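PDB 5TJJ: transcriptional regulator, IclR family from Alicyclobacillus acidocaldarius subsp. acidocaldarius, which probably binds DNA as a transcription factor, pairing a helix-turn-helix domain with a C-terminal domain of the IclR family. Local coordinates for residues Arg27-Glu33 with Ser64-Leu69; Leu94-Ala99 with Gly120-Pro125; Cys149-Tyr153 with Ala208-Phe212. All blocks are in the same frame, centred on the assembly; numbering follows the deposited sequence.

The three contacts illustrate how chemistry follows place in a fold. Contact 1 lies in the probable DNA-binding, helix-turn-helix part, partly buried, and is the one held by hydrogen bonds and a salt bridge, in a small antiparallel sheet. Contacts 2 and 3 belong to the C-terminal domain, reach the same six-stranded sheet and have no hydrogen bond between their segments. Contact 2, also partly buried, lays helix 86-101 beside strand 115-122, using small side chains and one imidazole. Contact 3 is buried and sets a cysteine of helix 144-151 and a tyrosine that follows it against strand 204-212. Nearest atoms are about 8 Å apart between contacts 2 and 3, and about 17 Å between contacts 1 and 3.

Contact 1: residues Arg27-Glu33 with Ser64-Leu69; sequences RQSTLTE and SRRYSL
The Arg66 side chain crosses that of Thr30 at a slant, and Thr30 CG2 sits over one face of its guanidinium group, 4.1 Å above the plane. Extended from CG to NE, the arginine chain brings NH1 to Gln28 O at 2.7 Å. The oxygen lies close to the guanidinium plane, but the bond is bent, with 146° at the hydrogen. NH1 also meets Glu33 OE1 in a salt bridge of 3.2 Å; here the carboxylate and guanidinium planes stand 62° apart, so the two groups do not pair flat.

Glu33 OE1 has a second task, accepting from Thr30 N at 3.0 Å on its anti side and out of the carboxylate plane. Thr30 OG1, turned between its own backbone N and carbonyl carbon, in return accepts a weak bond from Glu33 N. The two residues thus form a capping box at the start of helix 31-38.

Ser29 and Tyr67 make an antiparallel hydrogen-bonded pair, with Tyr67 N to Ser29 O at 2.8 Å and Ser29 N to Tyr67 O at 3.0 Å. Strand 66-69 also pairs with strand 58-61, giving a small antiparallel sheet consistent with the winged helix-turn-helix of IclR regulators. The Tyr67 ring passes Ser29 O with its edge, touches Leu31 CB through CE2 and continues to Leu46 of helix 42-54. A water joins Arg27 O to Leu69 N, and the end of Gln28 lies against Ser68 CB.

Strand and helix start are therefore coupled through one carboxylate, whose charge is likely to be stabilised by both Arg66 and the helix N-terminus.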
ATOM      1  N   ARG A  27      15.041   8.403   3.385  1.00 47.38           N
ATOM      2  CA  ARG A  27      14.838   6.951   3.279  1.00 47.35           C
ATOM      3  C   ARG A  27      15.818   6.089   4.049  1.00 47.67           C
ATOM      4  O   ARG A  27      15.469   4.983   4.472  1.00 45.98           O
ATOM      5  CB  ARG A  27      14.838   6.496   1.828  1.00 49.53           C
ATOM      6  CG  ARG A  27      16.178   6.619   1.132  1.00 52.27           C
ATOM      7  CD  ARG A  27      16.060   6.356  -0.354  1.00 54.61           C
ATOM      8  NE  ARG A  27      17.176   6.988  -1.037  1.00 58.41           N
ATOM      9  CZ  ARG A  27      17.969   6.436  -1.949  1.00 61.31           C
ATOM     10  NH1 ARG A  27      17.772   5.187  -2.380  1.00 62.71           N
ATOM     11  NH2 ARG A  27      18.961   7.170  -2.449  1.00 63.71           N
ATOM     12  N   GLN A  28      17.053   6.574   4.164  1.00 49.49           N
ATOM     13  CA  GLN A  28      18.075   6.000   5.050  1.00 50.96           C
ATOM     14  C   GLN A  28      18.525   7.109   6.016  1.00 50.02           C
ATOM     15  O   GLN A  28      19.353   7.968   5.646  1.00 50.16           O
ATOM     16  CB  GLN A  28      19.269   5.456   4.250  1.00 53.77           C
ATOM     17  CG  GLN A  28      18.937   4.312   3.300  1.00 55.48           C
ATOM     18  CD  GLN A  28      18.683   2.965   3.973  1.00 55.92           C
ATOM     19  OE1 GLN A  28      19.026   2.732   5.145  1.00 56.71           O
ATOM     20  NE2 GLN A  28      18.079   2.050   3.212  1.00 56.35           N
ATOM     21  N   SER A  29      17.978   7.088   7.239  1.00 47.71           N
ATOM     22  CA  SER A  29      18.157   8.194   8.198  1.00 48.16           C
ATOM     23  C   SER A  29      18.765   7.755   9.530  1.00 49.41           C
ATOM     24  O   SER A  29      18.334   6.747  10.101  1.00 48.41           O
ATOM     25  CB  SER A  29      16.810   8.866   8.438  1.00 45.39           C
ATOM     26  OG  SER A  29      16.393   9.561   7.284  1.00 45.33           O
ATOM     27  N   THR A  30      19.761   8.503  10.022  1.00 51.93           N
ATOM     28  CA  THR A  30      20.332   8.218  11.347  1.00 54.31           C
ATOM     29  C   THR A  30      19.340   8.634  12.431  1.00 52.99           C
ATOM     30  O   THR A  30      18.372   9.368  12.167  1.00 51.91           O
ATOM     31  CB  THR A  30      21.677   8.929  11.632  1.00 57.88           C
ATOM     32  OG1 THR A  30      21.469  10.347  11.761  1.00 58.25           O
ATOM     33  CG2 THR A  30      22.691   8.631  10.550  1.00 59.58           C
ATOM     34  N   LEU A  31      19.603   8.159  13.649  1.00 53.02           N
ATOM     35  CA  LEU A  31      18.756   8.437  14.787  1.00 50.29           C
ATOM     36  C   LEU A  31      18.690   9.953  14.990  1.00 51.74           C
ATOM     37  O   LEU A  31      17.600  10.492  15.179  1.00 50.66           O
ATOM     38  CB  LEU A  31      19.254   7.697  16.034  1.00 51.24           C
ATOM     39  CG  LEU A  31      18.607   7.994  17.388  1.00 50.40           C
ATOM     40  CD1 LEU A  31      17.133   7.659  17.323  1.00 47.18           C
ATOM     41  CD2 LEU A  31      19.290   7.238  18.516  1.00 53.07           C
ATOM     42  N   THR A  32      19.836  10.637  14.899  1.00 54.99           N
ATOM     43  CA  THR A  32      19.897  12.089  15.091  1.00 56.31           C
ATOM     44  C   THR A  32      19.011  12.819  14.082  1.00 54.91           C
ATOM     45  O   THR A  32      18.160  13.622  14.460  1.00 54.57           O
ATOM     46  CB  THR A  32      21.345  12.619  14.985  1.00 59.85           C
ATOM     47  OG1 THR A  32      22.126  12.030  16.019  1.00 62.42           O
ATOM     48  CG2 THR A  32      21.418  14.151  15.120  1.00 61.29           C
ATOM     49  N   GLU A  33      19.208  12.529  12.804  1.00 54.93           N
ATOM     50  CA  GLU A  33      18.431  13.163  11.746  1.00 54.55           C
ATOM     51  C   GLU A  33      16.912  12.980  11.984  1.00 52.13           C
ATOM     52  O   GLU A  33      16.135  13.937  11.883  1.00 50.23           O
ATOM     53  CB  GLU A  33      18.845  12.592  10.392  1.00 56.28           C
ATOM     54  CG  GLU A  33      20.295  12.904   9.982  1.00 60.78           C
ATOM     55  CD  GLU A  33      20.746  12.159   8.730  1.00 62.32           C
ATOM     56  OE1 GLU A  33      20.236  11.037   8.462  1.00 61.18           O
ATOM     57  OE2 GLU A  33      21.621  12.705   8.009  1.00 66.24           O
ATOM     58  N   SER A  64      26.204   1.896   8.401  1.00 72.19           N
ATOM     59  CA  SER A  64      25.944   3.335   8.249  1.00 71.46           C
ATOM     60  C   SER A  64      25.147   3.922   9.403  1.00 71.02           C
ATOM     61  O   SER A  64      25.056   5.142   9.521  1.00 71.73           O
ATOM     62  CB  SER A  64      25.126   3.560   6.984  1.00 68.89           C
ATOM     63  OG  SER A  64      23.880   2.890   7.108  1.00 65.18           O
ATOM     64  N   ARG A  65      24.526   3.050  10.206  1.00 70.08           N
ATOM     65  CA  ARG A  65      23.726   3.420  11.391  1.00 69.49           C
ATOM     66  C   ARG A  65      22.422   4.115  11.019  1.00 62.99           C
ATOM     67  O   ARG A  65      21.921   4.964  11.767  1.00 63.09           O
ATOM     68  CB  ARG A  65      24.533   4.281  12.381  1.00 76.27           C
ATOM     69  CG  ARG A  65      25.989   3.843  12.637  1.00 82.38           C
ATOM     70  CD  ARG A  65      26.168   2.815  13.759  1.00 85.84           C
ATOM     71  NE  ARG A  65      25.566   3.237  15.031  1.00 89.38           N
ATOM     72  CZ  ARG A  65      26.018   4.220  15.822  1.00 93.02           C
ATOM     73  NH1 ARG A  65      27.091   4.931  15.488  1.00 95.55           N
ATOM     74  NH2 ARG A  65      25.378   4.503  16.954  1.00 94.47           N
ATOM     75  N   ARG A  66      21.866   3.719   9.875  1.00 58.14           N
ATOM     76  CA  ARG A  66      20.673   4.346   9.302  1.00 53.82           C
ATOM     77  C   ARG A  66      19.492   3.396   9.312  1.00 50.27           C
ATOM     78  O   ARG A  66      19.647   2.188   9.102  1.00 47.04           O
ATOM     79  CB  ARG A  66      20.930   4.804   7.878  1.00 53.96           C
ATOM     80  CG  ARG A  66      21.803   6.032   7.816  1.00 57.45           C
ATOM     81  CD  ARG A  66      22.425   6.271   6.451  1.00 58.79           C
ATOM     82  NE  ARG A  66      23.357   7.400   6.523  1.00 62.44           N
ATOM     83  CZ  ARG A  66      23.016   8.690   6.505  1.00 63.55           C
ATOM     84  NH1 ARG A  66      21.743   9.064   6.388  1.00 63.08           N
ATOM     85  NH2 ARG A  66      23.956   9.614   6.600  1.00 66.74           N
ATOM     86  N   TYR A  67      18.314   3.980   9.559  1.00 48.75           N
ATOM     87  CA  TYR A  67      17.049   3.275   9.612  1.00 46.16           C
ATOM     88  C   TYR A  67      16.275   3.528   8.322  1.00 44.91           C
ATOM     89  O   TYR A  67      16.422   4.575   7.672  1.00 45.67           O
ATOM     90  CB  TYR A  67      16.203   3.759  10.810  1.00 46.32           C
ATOM     91  CG  TYR A  67      16.814   3.497  12.180  1.00 48.64           C
ATOM     92  CD1 TYR A  67      16.536   2.322  12.883  1.00 48.57           C
ATOM     93  CD2 TYR A  67      17.670   4.423  12.777  1.00 51.01           C
ATOM     94  CE1 TYR A  67      17.088   2.086  14.147  1.00 50.71           C
ATOM     95  CE2 TYR A  67      18.235   4.183  14.026  1.00 53.49           C
ATOM     96  CZ  TYR A  67      17.938   3.017  14.715  1.00 53.14           C
ATOM     97  OH  TYR A  67      18.510   2.780  15.957  1.00 56.03           O
ATOM     98  N   SER A  68      15.418   2.575   7.977  1.00 42.62           N
ATOM     99  CA  SER A  68      14.631   2.653   6.768  1.00 41.47           C
ATOM    100  C   SER A  68      13.372   1.857   6.940  1.00 39.75           C
ATOM    101  O   SER A  68      13.268   1.050   7.881  1.00 39.82           O
ATOM    102  CB  SER A  68      15.419   2.087   5.595  1.00 42.00           C
ATOM    103  OG  SER A  68      15.916   0.805   5.931  1.00 42.78           O
ATOM    104  N   LEU A  69      12.421   2.100   6.037  1.00 37.75           N
ATOM    105  CA  LEU A  69      11.190   1.308   6.012  1.00 36.39           C
ATOM    106  C   LEU A  69      11.482  -0.183   5.923  1.00 37.08           C
ATOM    107  O   LEU A  69      12.195  -0.619   5.035  1.00 37.86           O
ATOM    108  CB  LEU A  69      10.295   1.716   4.850  1.00 35.31           C
ATOM    109  CG  LEU A  69       9.669   3.113   4.952  1.00 35.57           C
ATOM    110  CD1 LEU A  69       8.688   3.347   3.818  1.00 35.67           C
ATOM    111  CD2 LEU A  69       8.969   3.328   6.289  1.00 35.47           C
TER
HETATM  112  O   HOH W   1      13.113   4.204   3.963  1.00 33.93           O

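Contact 2: residues Leu94-Ala99 with Gly120-Pro125; sequences LHQVAA and GSAEPP
Ala122 directs its methyl group squarely at the face of the His95 imidazole. CB stands 3.4 Å from the ring centroid and only 1° off the ring normal, a CH-pi contact centred so exactly that all five ring atoms are nearly equidistant from the methyl carbon. With CG anti to its carbonyl carbon (chi1 -74°), His95 leans back along the helix, and ND1 hydrogen-bonds to Leu91 O one turn earlier. That bond is likely to hold the ring's rotation, with its flat side to the strand. Next to the imidazole, Leu94 CB reaches the same methyl at 4.1 Å, while the rest of the leucine packs on Leu107 and Leu222 of the sheet.

One turn further on, Ala98 is the second residue largely covered. Its CB settles on Ala122 O at 3.5 Å, close to the chain as it leaves the strand. Ala98 O in turn lies 3.5 Å from Pro124 CB, so the alanine meets its partners through both methyl and carbonyl. Pro125 extends the line, its CD resting 3.8 Å from Ala99 CA. A glycerol, probably from the crystallisation liquor, lies close to Pro124.

Small residues on both sides let the elements come near: the axes of helix 94-99 and strand 120-122 approach to 7.9 Å and run 35° apart in direction. Val97, on another side of the helix, packs against Leu243 of helix 233-253. Helices 86-101 and 233-253 thus lie together against one antiparallel sheet, a layered alpha-beta arrangement consistent with the GAF-like fold of IclR C-terminal domains.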
ATOM      1  N   LEU A  94     -15.911  10.682  -0.222  1.00 49.67           N
ATOM      2  CA  LEU A  94     -16.902  11.479  -0.941  1.00 53.19           C
ATOM      3  C   LEU A  94     -18.281  11.428  -0.317  1.00 53.68           C
ATOM      4  O   LEU A  94     -19.002  12.415  -0.371  1.00 55.46           O
ATOM      5  CB  LEU A  94     -17.049  11.050  -2.398  1.00 55.02           C
ATOM      6  CG  LEU A  94     -15.953  11.403  -3.399  1.00 56.69           C
ATOM      7  CD1 LEU A  94     -16.440  11.030  -4.792  1.00 59.69           C
ATOM      8  CD2 LEU A  94     -15.572  12.873  -3.327  1.00 58.87           C
ATOM      9  N   HIS A  95     -18.668  10.272   0.211  1.00 39.50           N
ATOM     10  CA  HIS A  95     -19.932  10.157   0.940  1.00 41.20           C
ATOM     11  C   HIS A  95     -19.940  10.999   2.198  1.00 40.94           C
ATOM     12  O   HIS A  95     -20.980  11.559   2.536  1.00 40.05           O
ATOM     13  CB  HIS A  95     -20.287   8.716   1.272  1.00 43.94           C
ATOM     14  CG  HIS A  95     -20.763   7.929   0.095  1.00 45.43           C
ATOM     15  ND1 HIS A  95     -19.901   7.324  -0.800  1.00 48.02           N
ATOM     16  CD2 HIS A  95     -22.011   7.636  -0.334  1.00 47.69           C
ATOM     17  CE1 HIS A  95     -20.595   6.688  -1.728  1.00 47.83           C
ATOM     18  NE2 HIS A  95     -21.878   6.860  -1.468  1.00 49.01           N
ATOM     19  N   GLN A  96     -18.797  11.127   2.865  1.00 43.00           N
ATOM     20  CA  GLN A  96     -18.690  12.037   4.030  1.00 45.02           C
ATOM     21  C   GLN A  96     -18.920  13.499   3.626  1.00 43.44           C
ATOM     22  O   GLN A  96     -19.572  14.265   4.337  1.00 45.50           O
ATOM     23  CB  GLN A  96     -17.316  11.967   4.682  1.00 49.16           C
ATOM     24  CG  GLN A  96     -16.818  10.593   5.120  1.00 53.73           C
ATOM     25  CD  GLN A  96     -17.414  10.129   6.422  1.00 57.49           C
ATOM     26  OE1 GLN A  96     -18.574  10.418   6.737  1.00 58.08           O
ATOM     27  NE2 GLN A  96     -16.623   9.390   7.193  1.00 62.22           N
ATOM     28  N   VAL A  97     -18.342  13.874   2.493  1.00 40.63           N
ATOM     29  CA  VAL A  97     -18.418  15.221   1.948  1.00 40.60           C
ATOM     30  C   VAL A  97     -19.853  15.555   1.569  1.00 39.62           C
ATOM     31  O   VAL A  97     -20.339  16.634   1.892  1.00 40.69           O
ATOM     32  CB  VAL A  97     -17.508  15.378   0.700  1.00 39.47           C
ATOM     33  CG1 VAL A  97     -17.768  16.695  -0.003  1.00 40.02           C
ATOM     34  CG2 VAL A  97     -16.045  15.297   1.094  1.00 42.07           C
ATOM     35  N   ALA A  98     -20.495  14.623   0.865  1.00 37.50           N
ATOM     36  CA  ALA A  98     -21.903  14.722   0.530  1.00 38.22           C
ATOM     37  C   ALA A  98     -22.803  14.870   1.777  1.00 40.63           C
ATOM     38  O   ALA A  98     -23.723  15.697   1.777  1.00 42.08           O
ATOM     39  CB  ALA A  98     -22.325  13.525  -0.293  1.00 36.95           C
ATOM     40  N   ALA A  99     -22.498  14.111   2.830  1.00 40.32           N
ATOM     41  CA  ALA A  99     -23.243  14.173   4.081  1.00 42.87           C
ATOM     42  C   ALA A  99     -23.068  15.503   4.789  1.00 45.48           C
ATOM     43  O   ALA A  99     -24.025  16.044   5.274  1.00 46.89           O
ATOM     44  CB  ALA A  99     -22.854  13.024   5.009  1.00 42.71           C
ATOM     45  N   GLY A 120     -16.680   8.236 -10.151  1.00 37.10           N
ATOM     46  CA  GLY A 120     -17.520   7.862  -9.016  1.00 37.59           C
ATOM     47  C   GLY A 120     -18.283   9.076  -8.529  1.00 35.29           C
ATOM     48  O   GLY A 120     -17.864  10.187  -8.790  1.00 34.75           O
ATOM     49  N   SER A 121     -19.419   8.852  -7.875  1.00 35.66           N
ATOM     50  CA  SER A 121     -20.189   9.909  -7.240  1.00 35.19           C
ATOM     51  C   SER A 121     -20.836   9.408  -5.970  1.00 34.68           C
ATOM     52  O   SER A 121     -20.913   8.226  -5.733  1.00 33.65           O
ATOM     53  CB  SER A 121     -21.291  10.440  -8.168  1.00 36.65           C
ATOM     54  OG  SER A 121     -22.286   9.449  -8.335  1.00 40.02           O
ATOM     55  N   ALA A 122     -21.289  10.355  -5.167  1.00 35.53           N
ATOM     56  CA  ALA A 122     -21.964  10.110  -3.915  1.00 37.33           C
ATOM     57  C   ALA A 122     -23.006  11.203  -3.724  1.00 39.50           C
ATOM     58  O   ALA A 122     -22.690  12.386  -3.591  1.00 40.02           O
ATOM     59  CB  ALA A 122     -20.978  10.112  -2.792  1.00 37.13           C
ATOM     60  N   GLU A 123     -24.265  10.799  -3.779  1.00 43.65           N
ATOM     61  CA  GLU A 123     -25.379  11.690  -3.585  1.00 46.32           C
ATOM     62  C   GLU A 123     -25.477  11.883  -2.074  1.00 46.08           C
ATOM     63  O   GLU A 123     -25.071  10.994  -1.326  1.00 46.92           O
ATOM     64  CB  GLU A 123     -26.654  11.068  -4.164  1.00 51.31           C
ATOM     65  CG  GLU A 123     -26.615  10.831  -5.689  1.00 54.41           C
ATOM     66  CD  GLU A 123     -27.715   9.889  -6.246  1.00 61.97           C
ATOM     67  OE1 GLU A 123     -28.429   9.157  -5.491  1.00 64.47           O
ATOM     68  OE2 GLU A 123     -27.879   9.871  -7.491  1.00 67.15           O
ATOM     69  N   PRO A 124     -25.958  13.053  -1.615  1.00 45.43           N
ATOM     70  CA  PRO A 124     -26.183  13.234  -0.174  1.00 45.54           C
ATOM     71  C   PRO A 124     -27.324  12.335   0.375  1.00 44.76           C
ATOM     72  O   PRO A 124     -28.230  11.950  -0.367  1.00 42.56           O
ATOM     73  CB  PRO A 124     -26.521  14.737  -0.042  1.00 45.96           C
ATOM     74  CG  PRO A 124     -27.071  15.121  -1.357  1.00 47.56           C
ATOM     75  CD  PRO A 124     -26.394  14.235  -2.386  1.00 47.20           C
ATOM     76  N   PRO A 125     -27.255  11.988   1.669  1.00 46.02           N
ATOM     77  CA  PRO A 125     -28.208  11.027   2.243  1.00 47.51           C
ATOM     78  C   PRO A 125     -29.641  11.574   2.367  1.00 47.53           C
ATOM     79  O   PRO A 125     -29.864  12.785   2.345  1.00 46.59           O
ATOM     80  CB  PRO A 125     -27.617  10.718   3.631  1.00 48.70           C
ATOM     81  CG  PRO A 125     -26.823  11.937   3.990  1.00 48.77           C
ATOM     82  CD  PRO A 125     -26.262  12.437   2.661  1.00 47.20           C
TER

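Contact 3: residues Cys149-Tyr153 with Ala208-Phe212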
ATOM      1  N   CYS A 149      -8.814  22.868 -11.805  1.00 40.66           N
ATOM      2  CA  CYS A 149      -7.984  22.227 -10.799  1.00 41.40           C
ATOM      3  C   CYS A 149      -6.912  21.334 -11.377  1.00 41.71           C
ATOM      4  O   CYS A 149      -5.881  21.200 -10.752  1.00 44.19           O
ATOM      5  CB  CYS A 149      -8.789  21.424  -9.796  1.00 41.93           C
ATOM      6  SG  CYS A 149      -9.698  22.442  -8.645  1.00 41.35           S
ATOM      7  N   PHE A 150      -7.151  20.712 -12.536  1.00 41.10           N
ATOM      8  CA  PHE A 150      -6.103  19.932 -13.225  1.00 40.68           C
ATOM      9  C   PHE A 150      -5.114  20.902 -13.873  1.00 41.69           C
ATOM     10  O   PHE A 150      -3.911  20.846 -13.591  1.00 45.26           O
ATOM     11  CB  PHE A 150      -6.680  18.991 -14.288  1.00 39.86           C
ATOM     12  CG  PHE A 150      -7.499  17.836 -13.750  1.00 38.94           C
ATOM     13  CD1 PHE A 150      -6.895  16.736 -13.188  1.00 39.18           C
ATOM     14  CD2 PHE A 150      -8.887  17.820 -13.886  1.00 39.96           C
ATOM     15  CE1 PHE A 150      -7.642  15.650 -12.727  1.00 39.69           C
ATOM     16  CE2 PHE A 150      -9.646  16.734 -13.432  1.00 40.47           C
ATOM     17  CZ  PHE A 150      -9.023  15.652 -12.845  1.00 39.95           C
ATOM     18  N   LEU A 151      -5.629  21.818 -14.688  1.00 41.47           N
ATOM     19  CA  LEU A 151      -4.791  22.715 -15.485  1.00 42.00           C
ATOM     20  C   LEU A 151      -3.891  23.659 -14.704  1.00 41.29           C
ATOM     21  O   LEU A 151      -2.745  23.851 -15.064  1.00 40.50           O
ATOM     22  CB  LEU A 151      -5.631  23.567 -16.412  1.00 43.80           C
ATOM     23  CG  LEU A 151      -5.877  23.071 -17.824  1.00 45.67           C
ATOM     24  CD1 LEU A 151      -6.595  24.175 -18.586  1.00 47.01           C
ATOM     25  CD2 LEU A 151      -4.572  22.740 -18.523  1.00 47.73           C
ATOM     26  N   ALA A 152      -4.406  24.238 -13.632  1.00 40.38           N
ATOM     27  CA  ALA A 152      -3.658  25.212 -12.876  1.00 40.22           C
ATOM     28  C   ALA A 152      -2.307  24.675 -12.381  1.00 40.78           C
ATOM     29  O   ALA A 152      -1.358  25.462 -12.110  1.00 42.75           O
ATOM     30  CB  ALA A 152      -4.496  25.701 -11.706  1.00 40.30           C
ATOM     31  N   TYR A 153      -2.221  23.355 -12.240  1.00 40.46           N
ATOM     32  CA  TYR A 153      -1.004  22.709 -11.746  1.00 41.61           C
ATOM     33  C   TYR A 153      -0.125  22.065 -12.820  1.00 43.69           C
ATOM     34  O   TYR A 153       0.872  21.451 -12.486  1.00 48.34           O
ATOM     35  CB  TYR A 153      -1.362  21.727 -10.637  1.00 40.92           C
ATOM     36  CG  TYR A 153      -1.977  22.412  -9.447  1.00 39.69           C
ATOM     37  CD1 TYR A 153      -1.186  23.056  -8.507  1.00 39.83           C
ATOM     38  CD2 TYR A 153      -3.370  22.456  -9.278  1.00 39.09           C
ATOM     39  CE1 TYR A 153      -1.759  23.710  -7.422  1.00 40.16           C
ATOM     40  CE2 TYR A 153      -3.957  23.134  -8.205  1.00 38.19           C
ATOM     41  CZ  TYR A 153      -3.141  23.745  -7.279  1.00 39.23           C
ATOM     42  OH  TYR A 153      -3.679  24.375  -6.195  1.00 41.04           O
ATOM     43  N   ALA A 208     -14.351  22.644  -6.436  1.00 33.92           N
ATOM     44  CA  ALA A 208     -13.412  21.597  -6.725  1.00 32.82           C
ATOM     45  C   ALA A 208     -12.069  21.824  -6.063  1.00 33.77           C
ATOM     46  O   ALA A 208     -11.626  22.938  -5.873  1.00 34.43           O
ATOM     47  CB  ALA A 208     -13.227  21.507  -8.213  1.00 33.24           C
ATOM     48  N   VAL A 209     -11.399  20.736  -5.754  1.00 34.76           N
ATOM     49  CA  VAL A 209     -10.120  20.777  -5.096  1.00 35.53           C
ATOM     50  C   VAL A 209      -9.267  19.679  -5.687  1.00 33.48           C
ATOM     51  O   VAL A 209      -9.773  18.588  -5.939  1.00 33.18           O
ATOM     52  CB  VAL A 209     -10.292  20.558  -3.579  1.00 37.28           C
ATOM     53  CG1 VAL A 209      -8.936  20.437  -2.865  1.00 38.95           C
ATOM     54  CG2 VAL A 209     -11.046  21.722  -3.010  1.00 37.70           C
ATOM     55  N   PRO A 210      -7.982  19.960  -5.909  1.00 32.63           N
ATOM     56  CA  PRO A 210      -7.080  18.969  -6.495  1.00 33.17           C
ATOM     57  C   PRO A 210      -6.610  17.912  -5.495  1.00 34.88           C
ATOM     58  O   PRO A 210      -6.525  18.209  -4.302  1.00 34.87           O
ATOM     59  CB  PRO A 210      -5.897  19.811  -6.950  1.00 34.00           C
ATOM     60  CG  PRO A 210      -5.886  20.979  -6.028  1.00 33.83           C
ATOM     61  CD  PRO A 210      -7.335  21.277  -5.775  1.00 33.14           C
ATOM     62  N   VAL A 211      -6.330  16.693  -5.989  1.00 35.40           N
ATOM     63  CA  VAL A 211      -5.629  15.657  -5.194  1.00 35.45           C
ATOM     64  C   VAL A 211      -4.251  15.477  -5.810  1.00 36.67           C
ATOM     65  O   VAL A 211      -4.151  15.218  -7.007  1.00 37.50           O
ATOM     66  CB  VAL A 211      -6.392  14.304  -5.205  1.00 34.71           C
ATOM     67  CG1 VAL A 211      -5.637  13.187  -4.504  1.00 34.71           C
ATOM     68  CG2 VAL A 211      -7.745  14.480  -4.574  1.00 34.14           C
ATOM     69  N   PHE A 212      -3.198  15.607  -5.001  1.00 36.90           N
ATOM     70  CA  PHE A 212      -1.834  15.442  -5.496  1.00 39.17           C
ATOM     71  C   PHE A 212      -1.328  14.035  -5.229  1.00 40.82           C
ATOM     72  O   PHE A 212      -1.740  13.403  -4.271  1.00 41.68           O
ATOM     73  CB  PHE A 212      -0.901  16.447  -4.837  1.00 39.75           C
ATOM     74  CG  PHE A 212      -1.371  17.865  -4.957  1.00 40.26           C
ATOM     75  CD1 PHE A 212      -1.099  18.609  -6.114  1.00 41.25           C
ATOM     76  CD2 PHE A 212      -2.071  18.474  -3.910  1.00 38.88           C
ATOM     77  CE1 PHE A 212      -1.542  19.918  -6.228  1.00 41.26           C
ATOM     78  CE2 PHE A 212      -2.503  19.797  -4.024  1.00 39.05           C
ATOM     79  CZ  PHE A 212      -2.250  20.508  -5.191  1.00 39.90           C
TER
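Ala208 O is the polar atom most closely approached across this contact: Cys149 SG lies 3.4 Å away, although no hydrogen bond passes between the segments. The sulfur, placed anti to its own carbonyl carbon (chi1 -73°), also packs on Ala208 CB at 3.7 Å and on Pro210 CD at 3.9 Å, bridging helix 144-151 and the strand through van der Waals contact.

Four residues later, Tyr153 meets two partners. Pro210 CG touches CE2 at 3.6 Å, the two side chains crossing at about a right angle. Phe212 turns its edge to the tyrosine face in a T-shaped stack: the planes are 88° apart, the centroids 5.2 Å, and Phe212 CE1 and CZ both hang over the ring. With an alanine at Tyr153, the edge of Phe212 would probably lose the face it points at, and the Pro210 ring one of its walls.

Phe212 has further partners: its ring meets that of Tyr256 and its N bonds to Ser251 OG. Ala208 and Pro210 face helix 144-151 and the residues after it, whereas Val209 between them points to the other side of strand 204-212, where helix 233-253 packs; the sheet is thereby sandwiched between these two helices.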